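ABC transporter periplasmic-binding protein YTFQ (Escherichia coli, PDB 2VK2) binds alpha- and beta-galactofuranose in the periplasm as the solute-binding protein of the ABC transporter complex YtfQRT-YjfF. Local coordinates at residues A18-V23 / L88-I93; I162-S167 / I183-N188. All blocks are in the same frame, centred on the assembly; numbering follows the deposited sequence.

Interaction 1 (A18-V23 / L88-I93); sequences AAETNV and LLDRSI. With GZL (beta-D-galactofuranose), chain B.
Glu20 and Asp90 mark the nearest backbone approach, 9.3 Å from CA to CA, where helix 15-31 passes the loop leaving strand 86-89. This is the first lobe of the two-lobed, alpha/beta periplasmic-binding-protein fold, and the loop runs from the end of a central strand of its parallel sheet into the sugar site. The buried Glu20 side chain covers about half of the gap: CG lies anti to the backbone N (chi1 -174°) and the chain runs on extended, bringing its carboxylate to that of Asp90. The two carboxyl planes are turned 48° apart, and Glu20 OE2 sits just 2.5 Å from Asp90 OD2, a separation consistent with one of the acids holding a proton. Arg17 probably eases the crowding of charge, since its NH1 makes salt bridges to both Glu20 OE1 and Asp90 OD2; Gln9 NE2 also donates to that Glu20 oxygen. Beside the pair, Leu89 CB lies 4.1 Å from Glu20 OE2.

Asp90 divides its work. While Asp90 OD2 faces Glu20, Asp90 OD1 accepts a hydrogen bond from galactofuranose O5 at 2.7 Å. Its backbone has a positive phi where the strand ends, and the carbonyl O of Asp90 takes a 2.8 Å hydrogen bond from the sugar's O6. Backbone and side chain thus hold both hydroxyls of the exocyclic tail, and Glu20, which stands behind Asp90, acts as a second-shell residue. Arg91 reaches the same sugar with a chain extended from CG to NE. Arg91 NE donates to sugar O5 over 2.9 Å, so that two residues grip this hydroxyl, and Arg91 NH1 donates to Val67 O. The remaining nitrogen, Arg91 NH2, points almost straight (169°) at the furanose ring oxygen O4, 3.0 Å away.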
ATOM      1  N   ALA A  18      -1.296   7.970  -5.953  1.00  8.47           N
ATOM      2  CA  ALA A  18      -1.415   9.307  -6.527  1.00  8.63           C
ATOM      3  C   ALA A  18      -1.047  10.367  -5.489  1.00  8.62           C
ATOM      4  O   ALA A  18      -0.344  11.329  -5.801  1.00  8.62           O
ATOM      5  CB  ALA A  18      -2.822   9.544  -7.057  1.00  9.00           C
ATOM      6  N   ALA A  19      -1.514  10.184  -4.258  1.00  8.63           N
ATOM      7  CA  ALA A  19      -1.164  11.081  -3.160  1.00  8.67           C
ATOM      8  C   ALA A  19       0.326  11.006  -2.824  1.00  8.66           C
ATOM      9  O   ALA A  19       0.952  12.030  -2.563  1.00  8.39           O
ATOM     10  CB  ALA A  19      -2.004  10.775  -1.925  1.00  8.90           C
ATOM     11  N   GLU A  20       0.893   9.800  -2.827  1.00  8.50           N
ATOM     12  CA  GLU A  20       2.327   9.641  -2.574  1.00  8.45           C
ATOM     13  C   GLU A  20       3.154  10.425  -3.594  1.00  8.58           C
ATOM     14  O   GLU A  20       4.132  11.080  -3.235  1.00  8.02           O
ATOM     15  CB  GLU A  20       2.733   8.166  -2.608  1.00  8.44           C
ATOM     16  CG  GLU A  20       4.182   7.919  -2.199  1.00  8.62           C
ATOM     17  CD  GLU A  20       4.701   6.563  -2.627  1.00  8.43           C
ATOM     18  OE1 GLU A  20       4.381   6.119  -3.749  1.00  9.03           O
ATOM     19  OE2 GLU A  20       5.437   5.945  -1.828  1.00  8.33           O
ATOM     20  N   THR A  21       2.757  10.345  -4.860  1.00  8.56           N
ATOM     21  CA  THR A  21       3.405  11.102  -5.926  1.00  9.07           C
ATOM     22  C   THR A  21       3.275  12.612  -5.697  1.00  9.11           C
ATOM     23  O   THR A  21       4.259  13.345  -5.807  1.00  8.78           O
ATOM     24  CB  THR A  21       2.830  10.706  -7.300  1.00  9.19           C
ATOM     25  OG1 THR A  21       3.203   9.351  -7.592  1.00  9.67           O
ATOM     26  CG2 THR A  21       3.350  11.618  -8.403  1.00 10.14           C
ATOM     27  N   ASN A  22       2.072  13.071  -5.365  1.00  9.31           N
ATOM     28  CA  ASN A  22       1.844  14.489  -5.071  1.00  9.72           C
ATOM     29  C   ASN A  22       2.730  14.980  -3.934  1.00  9.30           C
ATOM     30  O   ASN A  22       3.341  16.046  -4.021  1.00  9.14           O
ATOM     31  CB  ASN A  22       0.378  14.738  -4.695  1.00 10.20           C
ATOM     32  CG  ASN A  22      -0.572  14.610  -5.873  1.00 12.11           C
ATOM     33  OD1 ASN A  22      -0.171  14.711  -7.032  1.00 15.18           O
ATOM     34  ND2 ASN A  22      -1.848  14.394  -5.574  1.00 14.16           N
ATOM     35  N   VAL A  23       2.799  14.193  -2.865  1.00  9.08           N
ATOM     36  CA  VAL A  23       3.590  14.553  -1.693  1.00  9.07           C
ATOM     37  C   VAL A  23       5.096  14.497  -1.982  1.00  8.97           C
ATOM     38  O   VAL A  23       5.859  15.320  -1.473  1.00  8.96           O
ATOM     39  CB  VAL A  23       3.234  13.665  -0.487  1.00  9.20           C
ATOM     40  CG1 VAL A  23       4.163  13.942   0.688  1.00 10.00           C
ATOM     41  CG2 VAL A  23       1.779  13.894  -0.090  1.00  9.46           C
ATOM     42  N   LEU A  88      14.424   2.948  -0.912  1.00  7.85           N
ATOM     43  CA  LEU A  88      13.209   2.226  -1.265  1.00  7.89           C
ATOM     44  C   LEU A  88      12.025   2.845  -0.535  1.00  7.78           C
ATOM     45  O   LEU A  88      12.114   3.143   0.651  1.00  7.75           O
ATOM     46  CB  LEU A  88      13.343   0.742  -0.916  1.00  7.94           C
ATOM     47  CG  LEU A  88      14.537   0.028  -1.557  1.00  8.41           C
ATOM     48  CD1 LEU A  88      14.578  -1.421  -1.105  1.00  9.42           C
ATOM     49  CD2 LEU A  88      14.496   0.122  -3.076  1.00  9.05           C
ATOM     50  N   LEU A  89      10.935   3.056  -1.278  1.00  7.72           N
ATOM     51  CA  LEU A  89       9.687   3.659  -0.712  1.00  7.93           C
ATOM     52  C   LEU A  89       8.539   2.694  -0.847  1.00  7.74           C
ATOM     53  O   LEU A  89       8.279   2.171  -1.885  1.00  7.59           O
ATOM     54  CB  LEU A  89       9.359   4.960  -1.475  1.00  8.48           C
ATOM     55  CG  LEU A  89      10.177   6.236  -1.170  1.00  9.91           C
ATOM     56  CD1 LEU A  89      11.707   6.117  -1.356  1.00 10.49           C
ATOM     57  CD2 LEU A  89       9.593   7.362  -2.030  1.00 11.61           C
ATOM     58  N   ASP A  90       7.894   2.525   0.311  1.00  7.62           N
ATOM     59  CA  ASP A  90       6.535   1.937   0.449  1.00  7.64           C
ATOM     60  C   ASP A  90       6.365   0.442   0.137  1.00  7.76           C
ATOM     61  O   ASP A  90       5.454  -0.157   0.620  1.00  7.95           O
ATOM     62  CB  ASP A  90       5.469   2.837  -0.242  1.00  7.54           C
ATOM     63  CG  ASP A  90       5.283   2.568  -1.718  1.00  7.48           C
ATOM     64  OD1 ASP A  90       4.886   1.499  -2.101  1.00  7.88           O
ATOM     65  OD2 ASP A  90       5.465   3.495  -2.506  1.00  8.00           O
ATOM     66  N   ARG A  91       7.289  -0.122  -0.618  1.00  7.72           N
ATOM     67  CA  ARG A  91       7.450  -1.618  -0.730  1.00  7.61           C
ATOM     68  C   ARG A  91       8.917  -1.983  -0.519  1.00  7.77           C
ATOM     69  O   ARG A  91       9.761  -1.176  -0.675  1.00  7.75           O
ATOM     70  CB  ARG A  91       6.975  -2.120  -2.089  1.00  7.60           C
ATOM     71  CG  ARG A  91       5.476  -1.737  -2.376  1.00  7.51           C
ATOM     72  CD  ARG A  91       4.957  -2.427  -3.601  1.00  7.55           C
ATOM     73  NE  ARG A  91       3.544  -1.937  -3.840  1.00  7.38           N
ATOM     74  CZ  ARG A  91       2.877  -2.092  -4.959  1.00  7.71           C
ATOM     75  NH1 ARG A  91       3.318  -2.808  -5.963  1.00  7.80           N
ATOM     76  NH2 ARG A  91       1.700  -1.521  -5.107  1.00  7.79           N
ATOM     77  N   SER A  92       9.082  -3.250  -0.183  1.00  8.13           N
ATOM     78  CA  SER A  92      10.397  -3.777   0.157  1.00  8.68           C
ATOM     79  C   SER A  92      10.881  -4.772  -0.890  1.00  8.71           C
ATOM     80  O   SER A  92      10.112  -5.252  -1.722  1.00  8.25           O
ATOM     81  CB  SER A  92      10.343  -4.457   1.524  1.00  8.98           C
ATOM     82  OG  SER A  92      10.048  -3.530   2.555  1.00 10.76           O
ATOM     83  N   ILE A  93      12.174  -5.076  -0.839  1.00  9.14           N
ATOM     84  CA  ILE A  93      12.759  -6.080  -1.720  1.00  9.76           C
ATOM     85  C   ILE A  93      13.364  -7.205  -0.897  1.00 10.75           C
ATOM     86  O   ILE A  93      13.668  -7.040   0.287  1.00 10.46           O
ATOM     87  CB  ILE A  93      13.810  -5.471  -2.687  1.00  9.54           C
ATOM     88  CG1 ILE A  93      15.047  -4.974  -1.932  1.00  9.23           C
ATOM     89  CG2 ILE A  93      13.181  -4.342  -3.502  1.00  9.81           C
ATOM     90  CD1 ILE A  93      16.125  -4.417  -2.848  1.00  9.55           C
TER
HETATM   91  C6  GZL B1298       1.689   0.648   0.217  0.50  7.98           C
HETATM   92  C5  GZL B1298       1.640   0.170  -1.042  0.50  7.34           C
HETATM   93  C4  GZL B1298       0.352  -0.084  -1.803  0.50  6.57           C
HETATM   94  C3  GZL B1298      -0.958   0.495  -1.342  0.50  7.04           C
HETATM   95  C2  GZL B1298      -1.608   1.026  -2.368  0.50  6.32           C
HETATM   96  O6  GZL B1298       2.852   0.833   0.848  0.50  8.31           O
HETATM   97  O5  GZL B1298       2.778  -0.192  -1.646  0.50  5.34           O
HETATM   98  O4  GZL B1298       0.466   0.404  -3.146  0.50  6.19           O
HETATM   99  O3  GZL B1298      -1.400   0.384  -0.094  0.50  6.48           O
HETATM  100  C1  GZL B1298      -0.765   0.983  -3.592  0.50  6.17           C
HETATM  101  O2  GZL B1298      -2.826   1.572  -2.389  0.50  4.73           O
HETATM  102  O1  GZL B1298      -1.348   0.173  -4.607  0.50  6.43           O

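Interaction 2 (I162-S167 / I183-N188); sequences IIRSQS and IKAENN
The Arg164 guanidinium carries the Ala185 methyl over the centre of one face, with Ala185 CB 3.7 Å from Arg164 NH2, and meets Glu186 OE2 at its edge. The contact joins the first strand of a beta-alpha-beta crossover in the second lobe to the C-terminal end of its helix: edge strand 160-167 leads into helix 172-185, and the chain turns back at Glu186 toward strand 194-197. Arg164 and Glu186 reach for each other from opposite directions, the arginine chain bending at chi2 (-79°). The salt bridge is side-on, both nitrogens gripping one oxygen. Arg164 NE meets the anti lone pair of Glu186 OE2 at 2.9 Å, whereas the longer bond from Arg164 NH2 to that oxygen, 3.2 Å, comes from above the carboxylate plane, in keeping with the 60° between the two planes. A methionine in place of Arg164 would probably leave Glu186 OE2 without its charged mate and the carboxylate held mainly through OE1, which accepts from Asn191 ND2. Alongside, the terminal methyl of Ile163, CD1, lies against the carboxylate itself, 3.4 Å from Glu186 CD.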
ATOM      1  N   ILE A 162     -11.171 -17.867   5.610  1.00 10.54           N
ATOM      2  CA  ILE A 162     -10.981 -17.260   4.298  1.00 10.64           C
ATOM      3  C   ILE A 162     -11.398 -18.283   3.248  1.00 10.63           C
ATOM      4  O   ILE A 162     -10.768 -19.332   3.112  1.00 10.96           O
ATOM      5  CB  ILE A 162      -9.520 -16.821   4.069  1.00 10.71           C
ATOM      6  CG1 ILE A 162      -9.114 -15.775   5.111  1.00 10.85           C
ATOM      7  CG2 ILE A 162      -9.352 -16.256   2.670  1.00 11.28           C
ATOM      8  CD1 ILE A 162      -7.648 -15.426   5.087  1.00 11.07           C
ATOM      9  N   ILE A 163     -12.475 -17.984   2.527  1.00 10.36           N
ATOM     10  CA  ILE A 163     -13.048 -18.919   1.551  1.00 10.41           C
ATOM     11  C   ILE A 163     -12.678 -18.591   0.100  1.00 10.34           C
ATOM     12  O   ILE A 163     -12.782 -19.453  -0.777  1.00 10.70           O
ATOM     13  CB  ILE A 163     -14.590 -19.024   1.692  1.00 10.40           C
ATOM     14  CG1 ILE A 163     -15.274 -17.662   1.517  1.00 10.28           C
ATOM     15  CG2 ILE A 163     -14.955 -19.616   3.046  1.00 11.00           C
ATOM     16  CD1 ILE A 163     -16.759 -17.772   1.244  1.00 10.82           C
ATOM     17  N   ARG A 164     -12.263 -17.351  -0.146  1.00 10.16           N
ATOM     18  CA  ARG A 164     -11.838 -16.898  -1.469  1.00 10.20           C
ATOM     19  C   ARG A 164     -10.671 -15.951  -1.290  1.00  9.82           C
ATOM     20  O   ARG A 164     -10.659 -15.153  -0.355  1.00  9.58           O
ATOM     21  CB  ARG A 164     -12.956 -16.126  -2.174  1.00 10.51           C
ATOM     22  CG  ARG A 164     -14.231 -16.900  -2.439  1.00 11.40           C
ATOM     23  CD  ARG A 164     -14.103 -17.793  -3.647  1.00 12.43           C
ATOM     24  NE  ARG A 164     -15.165 -18.791  -3.670  1.00 12.90           N
ATOM     25  CZ  ARG A 164     -15.255 -19.768  -4.566  1.00 13.28           C
ATOM     26  NH1 ARG A 164     -14.364 -19.876  -5.544  1.00 13.59           N
ATOM     27  NH2 ARG A 164     -16.252 -20.638  -4.490  1.00 13.42           N
ATOM     28  N   SER A 165      -9.690 -16.030  -2.184  1.00  9.57           N
ATOM     29  CA  SER A 165      -8.575 -15.094  -2.166  1.00  9.77           C
ATOM     30  C   SER A 165      -7.962 -14.986  -3.552  1.00  9.90           C
ATOM     31  O   SER A 165      -7.484 -15.974  -4.101  1.00 10.28           O
ATOM     32  CB  SER A 165      -7.524 -15.527  -1.147  1.00  9.76           C
ATOM     33  OG  SER A 165      -6.493 -14.560  -1.058  1.00 10.20           O
ATOM     34  N   GLN A 166      -7.999 -13.785  -4.121  1.00 10.08           N
ATOM     35  CA  GLN A 166      -7.438 -13.514  -5.441  1.00 10.52           C
ATOM     36  C   GLN A 166      -6.915 -12.088  -5.454  1.00 10.20           C
ATOM     37  O   GLN A 166      -7.390 -11.242  -4.694  1.00  9.84           O
ATOM     38  CB  GLN A 166      -8.509 -13.653  -6.530  1.00 11.17           C
ATOM     39  CG  GLN A 166      -9.038 -15.062  -6.759  1.00 13.24           C
ATOM     40  CD  GLN A 166      -8.057 -15.943  -7.504  1.00 15.62           C
ATOM     41  OE1 GLN A 166      -7.402 -16.801  -6.911  1.00 17.83           O
ATOM     42  NE2 GLN A 166      -7.946 -15.731  -8.810  1.00 17.08           N
ATOM     43  N   SER A 167      -5.952 -11.816  -6.326  1.00  9.97           N
ATOM     44  CA  SER A 167      -5.430 -10.465  -6.474  1.00  9.96           C
ATOM     45  C   SER A 167      -6.431  -9.572  -7.198  1.00 10.11           C
ATOM     46  O   SER A 167      -7.009  -9.963  -8.214  1.00 10.48           O
ATOM     47  CB  SER A 167      -4.106 -10.469  -7.238  1.00 10.08           C
ATOM     48  OG  SER A 167      -3.635  -9.144  -7.421  1.00 10.54           O
ATOM     49  N   ILE A 183     -18.942 -12.970  -5.280  1.00 12.64           N
ATOM     50  CA  ILE A 183     -20.369 -12.917  -4.957  1.00 13.12           C
ATOM     51  C   ILE A 183     -21.144 -13.992  -5.721  1.00 13.77           C
ATOM     52  O   ILE A 183     -21.951 -14.716  -5.134  1.00 13.81           O
ATOM     53  CB  ILE A 183     -20.954 -11.517  -5.257  1.00 12.93           C
ATOM     54  CG1 ILE A 183     -20.438 -10.500  -4.234  1.00 12.88           C
ATOM     55  CG2 ILE A 183     -22.480 -11.541  -5.232  1.00 12.94           C
ATOM     56  CD1 ILE A 183     -20.713  -9.060  -4.608  1.00 13.01           C
ATOM     57  N   LYS A 184     -20.879 -14.106  -7.019  1.00 14.67           N
ATOM     58  CA  LYS A 184     -21.536 -15.113  -7.859  1.00 15.71           C
ATOM     59  C   LYS A 184     -21.164 -16.547  -7.465  1.00 15.58           C
ATOM     60  O   LYS A 184     -21.967 -17.468  -7.641  1.00 15.77           O
ATOM     61  CB  LYS A 184     -21.208 -14.878  -9.334  1.00 16.07           C
ATOM     62  CG  LYS A 184     -21.851 -13.629  -9.912  1.00 16.77           C
ATOM     63  CD  LYS A 184     -21.375 -13.365 -11.328  1.00 17.18           C
ATOM     64  CE  LYS A 184     -21.823 -11.999 -11.820  1.00 18.20           C
ATOM     65  NZ  LYS A 184     -21.231 -11.666 -13.145  1.00 19.58           N
ATOM     66  N   ALA A 185     -19.956 -16.728  -6.937  1.00 15.52           N
ATOM     67  CA  ALA A 185     -19.483 -18.042  -6.497  1.00 15.51           C
ATOM     68  C   ALA A 185     -19.960 -18.417  -5.088  1.00 15.63           C
ATOM     69  O   ALA A 185     -19.758 -19.552  -4.653  1.00 15.68           O
ATOM     70  CB  ALA A 185     -17.959 -18.097  -6.561  1.00 15.53           C
ATOM     71  N   GLU A 186     -20.589 -17.475  -4.383  1.00 15.59           N
ATOM     72  CA  GLU A 186     -20.973 -17.679  -2.985  1.00 15.74           C
ATOM     73  C   GLU A 186     -22.436 -17.315  -2.714  1.00 16.09           C
ATOM     74  O   GLU A 186     -22.739 -16.535  -1.806  1.00 15.81           O
ATOM     75  CB  GLU A 186     -20.035 -16.884  -2.066  1.00 15.67           C
ATOM     76  CG  GLU A 186     -18.583 -17.357  -2.086  1.00 15.58           C
ATOM     77  CD  GLU A 186     -18.403 -18.777  -1.560  1.00 15.57           C
ATOM     78  OE1 GLU A 186     -19.323 -19.312  -0.904  1.00 15.59           O
ATOM     79  OE2 GLU A 186     -17.330 -19.364  -1.800  1.00 15.93           O
ATOM     80  N   ASN A 187     -23.336 -17.904  -3.501  1.00 16.60           N
ATOM     81  CA  ASN A 187     -24.785 -17.759  -3.310  1.00 17.09           C
ATOM     82  C   ASN A 187     -25.241 -16.296  -3.334  1.00 17.19           C
ATOM     83  O   ASN A 187     -25.852 -15.808  -2.382  1.00 17.27           O
ATOM     84  CB  ASN A 187     -25.220 -18.450  -2.005  1.00 17.22           C
ATOM     85  CG  ASN A 187     -26.732 -18.522  -1.847  1.00 17.82           C
ATOM     86  OD1 ASN A 187     -27.476 -18.469  -2.825  1.00 18.77           O
ATOM     87  ND2 ASN A 187     -27.189 -18.640  -0.605  1.00 18.39           N
ATOM     88  N   ASN A 188     -24.931 -15.607  -4.430  1.00 17.54           N
ATOM     89  CA  ASN A 188     -25.236 -14.182  -4.581  1.00 17.71           C
ATOM     90  C   ASN A 188     -24.724 -13.345  -3.401  1.00 17.34           C
ATOM     91  O   ASN A 188     -25.383 -12.402  -2.963  1.00 17.30           O
ATOM     92  CB  ASN A 188     -26.744 -13.971  -4.773  1.00 18.01           C
ATOM     93  CG  ASN A 188     -27.289 -14.702  -5.987  1.00 19.13           C
ATOM     94  OD1 ASN A 188     -28.261 -15.453  -5.890  1.00 20.85           O
ATOM     95  ND2 ASN A 188     -26.664 -14.487  -7.137  1.00 20.27           N
TER

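Overall arrangement
The two contacts belong to different lobes of the binding protein. The centre of interaction 1 lies about 8 Å from that of the chain, and Asp90 and Arg91 give it part of the sugar site; interaction 2 sits on the surface, its centre about 22 Å from that of the chain and away from the annotated sites. Their centres are about 30 Å apart, and their nearest atoms, about 10 Å apart, do not touch. What links them is the cleft: Arg91 packs on Phe170, a pocket residue in the loop that joins strand 160-167 to helix 172-185, the very elements paired in interaction 2. Helix 141-153 touches a segment of each, Arg91 through Val142 and Ser165 through Lys147.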